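Long-range contacts in SusD homolog (Bacteroides thetaiotaomicron, PDB 4MRU), which probably binds mucin O-glycans as a SusD-type lipoprotein of the bacterial outer membrane, serving glycan capture in a gut bacterium: residues A[250-255]-A[311-316]; A[110-115]-A[197-202]; A[122-127]-A[460-465]. All coordinates share one frame; numbering follows the deposited sequence.

Contact 1 (A[250-255]-A[311-316]); sequences LCFNDW and YSNRLM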
loop_
_atom_site.group_PDB
_atom_site.type_symbol
_atom_site.label_atom_id
_atom_site.label_comp_id
_atom_site.label_asym_id
_atom_site.label_seq_id
_atom_site.Cartn_x
_atom_site.Cartn_y
_atom_site.Cartn_z
ATOM N N LEU A 250 5.749 3.112 -17.995
ATOM C CA LEU A 250 6.890 3.904 -18.448
ATOM C C LEU A 250 8.054 3.815 -17.446
ATOM O O LEU A 250 9.208 3.657 -17.857
ATOM C CB LEU A 250 6.536 5.385 -18.635
ATOM C CG LEU A 250 5.569 5.634 -19.783
ATOM C CD1 LEU A 250 5.020 7.056 -19.673
ATOM C CD2 LEU A 250 6.218 5.377 -21.140
ATOM N N CYS A 251 7.744 3.943 -16.156
ATOM C CA CYS A 251 8.753 4.042 -15.098
ATOM C C CYS A 251 9.666 2.830 -15.087
ATOM O O CYS A 251 10.851 2.953 -14.785
ATOM C CB CYS A 251 8.109 4.185 -13.708
ATOM S SG CYS A 251 7.007 5.636 -13.550
ATOM N N PHE A 252 9.103 1.661 -15.404
ATOM C CA PHE A 252 9.798 0.403 -15.252
ATOM C C PHE A 252 10.326 -0.104 -16.581
ATOM O O PHE A 252 11.441 -0.574 -16.663
ATOM C CB PHE A 252 8.857 -0.637 -14.648
ATOM C CG PHE A 252 8.415 -0.305 -13.252
ATOM C CD1 PHE A 252 9.182 -0.671 -12.163
ATOM C CD2 PHE A 252 7.226 0.376 -13.040
ATOM C CE1 PHE A 252 8.800 -0.356 -10.877
ATOM C CE2 PHE A 252 6.805 0.668 -11.756
ATOM C CZ PHE A 252 7.599 0.320 -10.669
ATOM N N ASN A 253 9.510 -0.018 -17.616
ATOM C CA ASN A 253 9.819 -0.609 -18.914
ATOM C C ASN A 253 10.589 0.317 -19.841
ATOM O O ASN A 253 11.356 -0.155 -20.653
ATOM C CB ASN A 253 8.532 -1.064 -19.615
ATOM C CG ASN A 253 7.942 -2.322 -19.001
ATOM O OD1 ASN A 253 8.543 -2.972 -18.128
ATOM N ND2 ASN A 253 6.741 -2.684 -19.458
ATOM N N ASP A 254 10.328 1.607 -19.791
ATOM C CA ASP A 254 10.819 2.539 -20.830
ATOM C C ASP A 254 11.844 3.453 -20.258
ATOM O O ASP A 254 12.930 3.517 -20.774
ATOM C CB ASP A 254 9.660 3.321 -21.467
ATOM C CG ASP A 254 8.619 2.357 -22.092
ATOM O OD1 ASP A 254 9.021 1.497 -22.906
ATOM O OD2 ASP A 254 7.466 2.338 -21.649
ATOM N N TRP A 255 11.514 4.133 -19.173
ATOM C CA TRP A 255 12.529 4.916 -18.436
ATOM C C TRP A 255 13.555 4.028 -17.764
ATOM O O TRP A 255 14.719 4.409 -17.648
ATOM C CB TRP A 255 11.891 5.745 -17.351
ATOM C CG TRP A 255 10.803 6.678 -17.770
ATOM C CD1 TRP A 255 10.368 6.962 -19.033
ATOM C CD2 TRP A 255 10.002 7.455 -16.883
ATOM N NE1 TRP A 255 9.318 7.855 -18.981
ATOM C CE2 TRP A 255 9.098 8.192 -17.669
ATOM C CE3 TRP A 255 9.967 7.600 -15.492
ATOM C CZ2 TRP A 255 8.184 9.063 -17.108
ATOM C CZ3 TRP A 255 9.050 8.463 -14.940
ATOM C CH2 TRP A 255 8.151 9.159 -15.741
ATOM N N TYR A 311 19.493 -6.845 -12.702
ATOM C CA TYR A 311 18.414 -7.129 -11.767
ATOM C C TYR A 311 17.082 -7.267 -12.504
ATOM O O TYR A 311 16.855 -6.635 -13.510
ATOM C CB TYR A 311 18.316 -6.029 -10.698
ATOM C CG TYR A 311 19.628 -5.879 -9.995
ATOM C CD1 TYR A 311 20.032 -6.805 -9.047
ATOM C CD2 TYR A 311 20.457 -4.805 -10.265
ATOM C CE1 TYR A 311 21.258 -6.689 -8.413
ATOM C CE2 TYR A 311 21.682 -4.680 -9.647
ATOM C CZ TYR A 311 22.089 -5.634 -8.723
ATOM O OH TYR A 311 23.309 -5.514 -8.100
ATOM N N SER A 312 16.229 -8.120 -11.969
ATOM C CA SER A 312 14.890 -8.333 -12.495
ATOM C C SER A 312 14.097 -7.026 -12.507
ATOM O O SER A 312 14.248 -6.202 -11.610
ATOM C CB SER A 312 14.153 -9.375 -11.645
ATOM O OG SER A 312 14.728 -10.643 -11.775
ATOM N N ASN A 313 13.217 -6.907 -13.491
ATOM C CA ASN A 313 12.152 -5.911 -13.531
ATOM C C ASN A 313 10.856 -6.520 -13.038
ATOM O O ASN A 313 10.727 -7.733 -12.977
ATOM C CB ASN A 313 11.956 -5.436 -14.974
ATOM C CG ASN A 313 11.147 -4.159 -15.093
ATOM O OD1 ASN A 313 10.722 -3.558 -14.118
ATOM N ND2 ASN A 313 10.919 -3.760 -16.312
ATOM N N ARG A 314 9.885 -5.701 -12.676
ATOM C CA ARG A 314 8.556 -6.230 -12.618
ATOM C C ARG A 314 8.093 -6.578 -14.030
ATOM O O ARG A 314 8.573 -6.024 -14.984
ATOM C CB ARG A 314 7.580 -5.271 -11.906
ATOM C CG ARG A 314 7.311 -3.963 -12.553
ATOM C CD ARG A 314 6.347 -3.152 -11.655
ATOM N NE ARG A 314 4.956 -3.592 -11.826
ATOM C CZ ARG A 314 3.886 -2.807 -11.664
ATOM N NH1 ARG A 314 4.006 -1.544 -11.258
ATOM N NH2 ARG A 314 2.693 -3.284 -11.900
ATOM N N LEU A 315 7.149 -7.521 -14.110
ATOM C CA LEU A 315 6.540 -7.962 -15.368
ATOM C C LEU A 315 5.226 -7.220 -15.528
ATOM O O LEU A 315 4.296 -7.447 -14.772
ATOM C CB LEU A 315 6.308 -9.462 -15.343
ATOM C CG LEU A 315 5.660 -10.059 -16.604
ATOM C CD1 LEU A 315 6.585 -9.858 -17.808
ATOM C CD2 LEU A 315 5.308 -11.519 -16.398
HETATM N N MSE A 316 5.176 -6.265 -16.443
HETATM C CA MSE A 316 3.976 -5.527 -16.696
HETATM C C MSE A 316 3.931 -5.035 -18.110
HETATM O O MSE A 316 4.963 -5.024 -18.827
HETATM C CB MSE A 316 3.945 -4.325 -15.751
HETATM C CG MSE A 316 4.950 -3.249 -16.148
HETATM SE SE MSE A 316 4.814 -1.814 -14.791
HETATM C CE MSE A 316 2.900 -1.464 -14.968
HETATM O O HOH W 1 7.955 -5.538 -17.525
#
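A Met-aromatic contact and a CH-pi contact, both made on the ring of Phe252, join helix 248-254 to the irregular loop 311-316 of this SusD-like fold. Arg314 lays CD over the centre of one ring face, 3.6 Å from the Phe252 centroid. Its CG stands between the backbone N and the carbonyl carbon (chi1 65°), and a bend at chi3 then swings the guanidinium to the rim, where NH1 lies 3.6 Å from Phe252 CE2. The cation-pi component is therefore off-centre, and the aliphatic part of the arginine does most of the covering. Met316, present as selenomethionine, approaches the same ring obliquely, SE being 3.7 Å from Phe252 CD2; this polarisable atom also sits over the guanidinium of Arg314. Tyr43 of helix 40-54 and Phe58 adjoin the phenylalanine. Asparagines suit the polar flank because each amide can donate and accept. Asn313 ND2 gives a weak bond to Phe252 O, which Arg259 also binds. Asn253 ND2 donates to Met316 O over 3.0 Å (N-H...O 162°), the oxygen lying in the Asn253 amide plane, while water 1, 2.7 Å from both Asn253 OD1 and Arg314 O and within donating range of each, accepts from Met316 N at 3.1 Å.

Contact 2 (A[110-115]-A[197-202]); sequences AKLLRV and LFLHSL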
loop_
_atom_site.group_PDB
_atom_site.type_symbol
_atom_site.label_atom_id
_atom_site.label_comp_id
_atom_site.label_asym_id
_atom_site.label_seq_id
_atom_site.Cartn_x
_atom_site.Cartn_y
_atom_site.Cartn_z
ATOM N N ALA A 110 -18.308 9.688 -4.854
ATOM C CA ALA A 110 -17.303 10.705 -4.664
ATOM C C ALA A 110 -16.708 10.634 -3.270
ATOM O O ALA A 110 -15.499 10.704 -3.095
ATOM C CB ALA A 110 -17.904 12.083 -4.903
ATOM N N LYS A 111 -17.572 10.516 -2.273
ATOM C CA LYS A 111 -17.161 10.376 -0.893
ATOM C C LYS A 111 -16.249 9.156 -0.685
ATOM O O LYS A 111 -15.232 9.228 -0.039
ATOM C CB LYS A 111 -18.448 10.317 -0.025
ATOM C CG LYS A 111 -18.246 10.272 1.473
ATOM C CD LYS A 111 -19.591 10.424 2.251
ATOM C CE LYS A 111 -20.206 11.790 2.112
ATOM N NZ LYS A 111 -21.511 11.845 2.813
ATOM N N LEU A 112 -16.641 8.021 -1.233
ATOM C CA LEU A 112 -15.893 6.786 -1.093
ATOM C C LEU A 112 -14.529 6.905 -1.753
ATOM O O LEU A 112 -13.552 6.429 -1.207
ATOM C CB LEU A 112 -16.686 5.612 -1.712
ATOM C CG LEU A 112 -16.005 4.272 -1.901
ATOM C CD1 LEU A 112 -15.517 3.781 -0.540
ATOM C CD2 LEU A 112 -16.948 3.256 -2.539
ATOM N N LEU A 113 -14.460 7.581 -2.903
ATOM C CA LEU A 113 -13.199 7.733 -3.584
ATOM C C LEU A 113 -12.297 8.687 -2.814
ATOM O O LEU A 113 -11.098 8.440 -2.707
ATOM C CB LEU A 113 -13.408 8.224 -4.994
ATOM C CG LEU A 113 -14.010 7.165 -5.903
ATOM C CD1 LEU A 113 -14.464 7.830 -7.171
ATOM C CD2 LEU A 113 -13.030 6.023 -6.204
ATOM N N ARG A 114 -12.856 9.743 -2.239
ATOM C CA ARG A 114 -12.040 10.640 -1.440
ATOM C C ARG A 114 -11.423 9.904 -0.231
ATOM O O ARG A 114 -10.243 10.081 0.079
ATOM C CB ARG A 114 -12.843 11.830 -1.002
ATOM C CG ARG A 114 -12.135 12.664 0.057
ATOM C CD ARG A 114 -12.865 13.982 0.171
ATOM N NE ARG A 114 -12.434 14.768 1.319
ATOM C CZ ARG A 114 -13.027 14.788 2.500
ATOM N NH1 ARG A 114 -14.097 14.030 2.781
ATOM N NH2 ARG A 114 -12.542 15.595 3.427
ATOM N N VAL A 115 -12.215 9.103 0.464
ATOM C CA VAL A 115 -11.680 8.334 1.546
ATOM C C VAL A 115 -10.564 7.419 1.023
ATOM O O VAL A 115 -9.511 7.296 1.629
ATOM C CB VAL A 115 -12.759 7.483 2.238
ATOM C CG1 VAL A 115 -12.124 6.491 3.183
ATOM C CG2 VAL A 115 -13.765 8.372 2.970
ATOM N N LEU A 197 -19.000 -4.133 -1.676
ATOM C CA LEU A 197 -18.008 -5.098 -1.262
ATOM C C LEU A 197 -16.682 -4.398 -1.029
ATOM O O LEU A 197 -15.988 -4.612 0.004
ATOM C CB LEU A 197 -17.843 -6.195 -2.305
ATOM C CG LEU A 197 -19.081 -7.071 -2.548
ATOM C CD1 LEU A 197 -18.761 -8.080 -3.651
ATOM C CD2 LEU A 197 -19.500 -7.749 -1.268
ATOM N N PHE A 198 -16.322 -3.541 -1.975
ATOM C CA PHE A 198 -15.058 -2.830 -1.846
ATOM C C PHE A 198 -15.084 -1.928 -0.611
ATOM O O PHE A 198 -14.114 -1.873 0.161
ATOM C CB PHE A 198 -14.741 -1.998 -3.092
ATOM C CG PHE A 198 -13.627 -1.056 -2.890
ATOM C CD1 PHE A 198 -12.321 -1.527 -2.827
ATOM C CD2 PHE A 198 -13.862 0.292 -2.729
ATOM C CE1 PHE A 198 -11.266 -0.659 -2.613
ATOM C CE2 PHE A 198 -12.815 1.157 -2.506
ATOM C CZ PHE A 198 -11.516 0.680 -2.476
ATOM N N LEU A 199 -16.157 -1.184 -0.456
ATOM C CA LEU A 199 -16.257 -0.280 0.714
ATOM C C LEU A 199 -16.090 -1.030 2.025
ATOM O O LEU A 199 -15.379 -0.583 2.932
ATOM C CB LEU A 199 -17.601 0.440 0.680
ATOM C CG LEU A 199 -17.930 1.509 1.697
ATOM C CD1 LEU A 199 -18.942 2.464 1.075
ATOM C CD2 LEU A 199 -18.473 0.906 2.973
ATOM N N HIS A 200 -16.756 -2.170 2.136
ATOM C CA HIS A 200 -16.614 -3.008 3.348
ATOM C C HIS A 200 -15.195 -3.559 3.539
ATOM O O HIS A 200 -14.714 -3.702 4.666
ATOM C CB HIS A 200 -17.625 -4.129 3.318
ATOM C CG HIS A 200 -19.036 -3.646 3.260
ATOM N ND1 HIS A 200 -20.019 -4.287 2.520
ATOM C CD2 HIS A 200 -19.614 -2.535 3.767
ATOM C CE1 HIS A 200 -21.153 -3.623 2.648
ATOM N NE2 HIS A 200 -20.922 -2.540 3.368
ATOM N N SER A 201 -14.543 -3.893 2.441
ATOM C CA SER A 201 -13.181 -4.354 2.483
ATOM C C SER A 201 -12.231 -3.220 2.976
ATOM O O SER A 201 -11.362 -3.449 3.762
ATOM C CB SER A 201 -12.762 -4.879 1.104
ATOM O OG SER A 201 -13.677 -5.874 0.644
ATOM N N LEU A 202 -12.453 -2.005 2.504
ATOM C CA LEU A 202 -11.671 -0.861 2.965
ATOM C C LEU A 202 -11.916 -0.594 4.441
ATOM O O LEU A 202 -10.964 -0.284 5.160
ATOM C CB LEU A 202 -12.043 0.370 2.176
ATOM C CG LEU A 202 -11.268 1.667 2.395
ATOM C CD1 LEU A 202 -9.786 1.448 2.179
ATOM C CD2 LEU A 202 -11.806 2.745 1.459
#
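Leu112 of helix 104-125 rests one methyl, CD1, against three side chains of helix 192-209, in the helical part of a chain whose family is described as TPR-like. The two short helical segments run roughly the same way, at 35° to each other, with their axes 11.5 Å apart at closest approach. That spacing is wide for a helix pair, and the long leucine side chains and Phe198 help to span it.

The closer part centres on Leu112 and Leu199, whose CA atoms are 7.3 Å apart. With CG anti to the backbone N (chi1 169°), Leu112 reaches across and sets CD1 4.0 Å from Leu199 CG. The same methyl lies 4.2 Å from Phe198 CE2, meeting that ring obliquely, and is also near Leu202 CD2. Leucine suits this place because its length carries a branched end across the wide gap, where CD1 can meet three residues. Leu163 of helix 152-173 and Trp195 of helix 192-209 add to the surroundings of Leu112.

One turn further on the backbones have drawn apart, the CA atoms of Val115 and Leu202 being 9.3 Å from each other. Here the contact is sparser: Val115 has one partner against three for Leu112, its CG1 meeting Leu202 CD2 at 4.1 Å, and Leu202 also rests on Thr116 and Gln119 of helix 104-125. All five touching residues are buried, so neither part faces solvent. Polar groups are kept to the flanks, where Lys111 and Arg114 form salt bridges with Glu165 and Glu162, and His200 is hydrogen-bonded to Asp167, all three partners being on helix 152-173.

Across the interface itself there is no hydrogen bond, which implies that the two helices are held by dispersion and by the exclusion of water, their relative position probably set partly by the polar bonds both make to helix 152-173.

Contact 3 (A[122-127]-A[460-465]); sequences TDIYGP and RRLMYP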
loop_
_atom_site.group_PDB
_atom_site.type_symbol
_atom_site.label_atom_id
_atom_site.label_comp_id
_atom_site.label_asym_id
_atom_site.label_seq_id
_atom_site.Cartn_x
_atom_site.Cartn_y
_atom_site.Cartn_z
ATOM N N THR A 122 -2.967 10.016 4.748
ATOM C CA THR A 122 -2.780 10.119 6.182
ATOM C C THR A 122 -1.846 8.993 6.690
ATOM O O THR A 122 -1.078 9.229 7.619
ATOM C CB THR A 122 -4.081 10.134 7.016
ATOM O OG1 THR A 122 -3.737 10.329 8.404
ATOM C CG2 THR A 122 -4.868 8.879 6.892
ATOM N N ASP A 123 -1.916 7.814 6.104
ATOM C CA ASP A 123 -1.006 6.733 6.520
ATOM C C ASP A 123 0.460 7.061 6.265
ATOM O O ASP A 123 1.334 6.636 7.035
ATOM C CB ASP A 123 -1.351 5.404 5.838
ATOM C CG ASP A 123 -2.573 4.725 6.451
ATOM O OD1 ASP A 123 -3.088 5.213 7.484
ATOM O OD2 ASP A 123 -3.017 3.725 5.862
ATOM N N ILE A 124 0.735 7.844 5.224
ATOM C CA ILE A 124 2.101 8.294 4.943
ATOM C C ILE A 124 2.602 9.386 5.916
ATOM O O ILE A 124 3.787 9.370 6.300
ATOM C CB ILE A 124 2.197 8.795 3.492
ATOM C CG1 ILE A 124 1.954 7.624 2.539
ATOM C CG2 ILE A 124 3.546 9.431 3.206
ATOM C CD1 ILE A 124 1.585 8.101 1.145
ATOM N N TYR A 125 1.738 10.312 6.313
ATOM C CA TYR A 125 2.165 11.554 7.028
ATOM C C TYR A 125 1.729 11.644 8.454
ATOM O O TYR A 125 2.406 12.288 9.251
ATOM C CB TYR A 125 1.637 12.795 6.306
ATOM C CG TYR A 125 2.268 12.959 4.947
ATOM C CD1 TYR A 125 3.509 13.560 4.802
ATOM C CD2 TYR A 125 1.637 12.524 3.824
ATOM C CE1 TYR A 125 4.130 13.654 3.578
ATOM C CE2 TYR A 125 2.234 12.657 2.578
ATOM C CZ TYR A 125 3.470 13.228 2.460
ATOM O OH TYR A 125 4.037 13.377 1.207
ATOM N N GLY A 126 0.596 11.034 8.775
ATOM C CA GLY A 126 -0.051 11.281 10.055
ATOM C C GLY A 126 -1.139 12.339 9.886
ATOM O O GLY A 126 -2.045 12.203 9.026
ATOM N N PRO A 127 -1.016 13.449 10.619
ATOM C CA PRO A 127 -1.978 14.568 10.430
ATOM C C PRO A 127 -1.892 15.131 9.046
ATOM O O PRO A 127 -0.777 15.265 8.499
ATOM C CB PRO A 127 -1.526 15.626 11.428
ATOM C CG PRO A 127 -0.768 14.835 12.437
ATOM C CD PRO A 127 -0.073 13.762 11.691
ATOM N N ARG A 460 9.379 5.737 9.183
ATOM C CA ARG A 460 8.125 5.600 9.924
ATOM C C ARG A 460 7.001 6.478 9.350
ATOM O O ARG A 460 5.829 6.227 9.576
ATOM C CB ARG A 460 8.388 5.934 11.394
ATOM C CG ARG A 460 9.512 5.133 12.042
ATOM C CD ARG A 460 9.508 3.643 11.710
ATOM N NE ARG A 460 8.416 2.952 12.322
ATOM C CZ ARG A 460 8.266 1.629 12.346
ATOM N NH1 ARG A 460 9.121 0.815 11.735
ATOM N NH2 ARG A 460 7.208 1.125 12.939
ATOM N N ARG A 461 7.388 7.463 8.546
ATOM C CA ARG A 461 6.505 8.334 7.841
ATOM C C ARG A 461 7.332 9.176 6.870
ATOM O O ARG A 461 8.559 9.156 6.907
ATOM C CB ARG A 461 5.762 9.250 8.806
ATOM C CG ARG A 461 6.706 10.148 9.624
ATOM C CD ARG A 461 5.953 11.028 10.594
ATOM N NE ARG A 461 5.194 12.102 9.971
ATOM C CZ ARG A 461 5.683 13.292 9.595
ATOM N NH1 ARG A 461 6.970 13.590 9.729
ATOM N NH2 ARG A 461 4.859 14.201 9.062
ATOM N N LEU A 462 6.656 9.940 6.014
ATOM C CA LEU A 462 7.291 10.965 5.187
ATOM C C LEU A 462 7.154 12.346 5.837
ATOM O O LEU A 462 6.183 12.605 6.542
ATOM C CB LEU A 462 6.669 11.076 3.796
ATOM C CG LEU A 462 7.156 10.222 2.681
ATOM C CD1 LEU A 462 6.553 10.700 1.343
ATOM C CD2 LEU A 462 8.679 10.233 2.639
HETATM N N MSE A 463 8.082 13.227 5.497
HETATM C CA MSE A 463 8.131 14.575 6.040
HETATM C C MSE A 463 7.271 15.480 5.202
HETATM O O MSE A 463 7.128 15.252 4.020
HETATM C CB MSE A 463 9.560 15.125 6.031
HETATM C CG MSE A 463 10.463 14.286 6.921
HETATM SE SE MSE A 463 11.355 12.904 5.820
HETATM C CE MSE A 463 12.716 14.044 4.943
ATOM N N TYR A 464 6.677 16.494 5.816
ATOM C CA TYR A 464 5.819 17.432 5.081
ATOM C C TYR A 464 6.634 18.217 4.071
ATOM O O TYR A 464 7.804 18.403 4.265
ATOM C CB TYR A 464 5.126 18.390 6.021
ATOM C CG TYR A 464 4.149 17.688 6.972
ATOM C CD1 TYR A 464 3.074 16.958 6.488
ATOM C CD2 TYR A 464 4.280 17.808 8.334
ATOM C CE1 TYR A 464 2.143 16.367 7.351
ATOM C CE2 TYR A 464 3.380 17.201 9.217
ATOM C CZ TYR A 464 2.308 16.508 8.732
ATOM O OH TYR A 464 1.431 15.947 9.641
ATOM N N PRO A 465 6.023 18.597 2.954
ATOM C CA PRO A 465 6.798 19.270 1.904
ATOM C C PRO A 465 7.159 20.686 2.305
ATOM O O PRO A 465 6.458 21.316 3.123
ATOM C CB PRO A 465 5.847 19.263 0.693
ATOM C CG PRO A 465 4.506 19.087 1.229
ATOM C CD PRO A 465 4.631 18.374 2.560
HETATM O O HOH W 2 5.930 15.018 1.452
#
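Where helix 104-125 ends, its backbone comes close to the irregular segment 460-465, extended from Arg461 on: the CA atoms of Ile124 and Arg461 are 5.3 Å apart, and the touching parts run at 60°. Leu462 N donates to Ile124 O over 2.9 Å, nearly straight at 164°. Gly126 then leaves the helix with positive phi, where a side chain would jam against the preceding carbonyl.

With CG lodged between backbone N and carbonyl carbon (chi1 60°), the Arg461 chain bends at chi3 and turns NE and NH2 side-on onto Tyr125 O. NE, 2.9 Å from Tyr125 O, comes from above the carbonyl plane; NH2 lies in it, on a lone pair. NH1 forms a salt bridge with Asp494, and NH2 also sits over one face of the Tyr464 ring, near its rim. An alanine here is likely to leave Tyr125 O without either donor and Asp494 without its charged mate. These bonds at the C-terminal end of helix 104-125 tie the helix-rich part of the SusD-like fold to a segment near the C-terminus.

Ile124 CG2 and Tyr125 CE1 both pack against Leu462 CB, each at 3.6 Å. Buried Leu462 O, 3.3 Å from Tyr125 CD1, has no polar partner. Near parallel but slid apart, the Tyr125 and Tyr464 rings barely overlap. Tyrosine suits both places for its hydroxyl: Tyr125 OH meets water 2, which donates to Met463 O, and Tyr464 OH donates to Pro127 O over 2.6 Å.

How the contacts relate
Contacts 2 and 3 share helix 104-125: contact 2 uses its middle and contact 3 its C-terminal end, with centres 21 Å apart and nearest atoms about 7 Å apart. Their segments alternate along the chain, so the helix is pinned to helix 192-209 and, at its end, to a loop 333 residues further along the chain from 122-127. Contact 1 stands apart, its centre 30 Å from that of contact 2 and 27 Å from that of contact 3. It follows contact 2 in sequence and is nested within the long loop that contact 3 closes. Contact 3 thus brings early and late parts of the SusD-like chain together, contact 2 joins two helices of its first half, and contact 1 joins more local pieces.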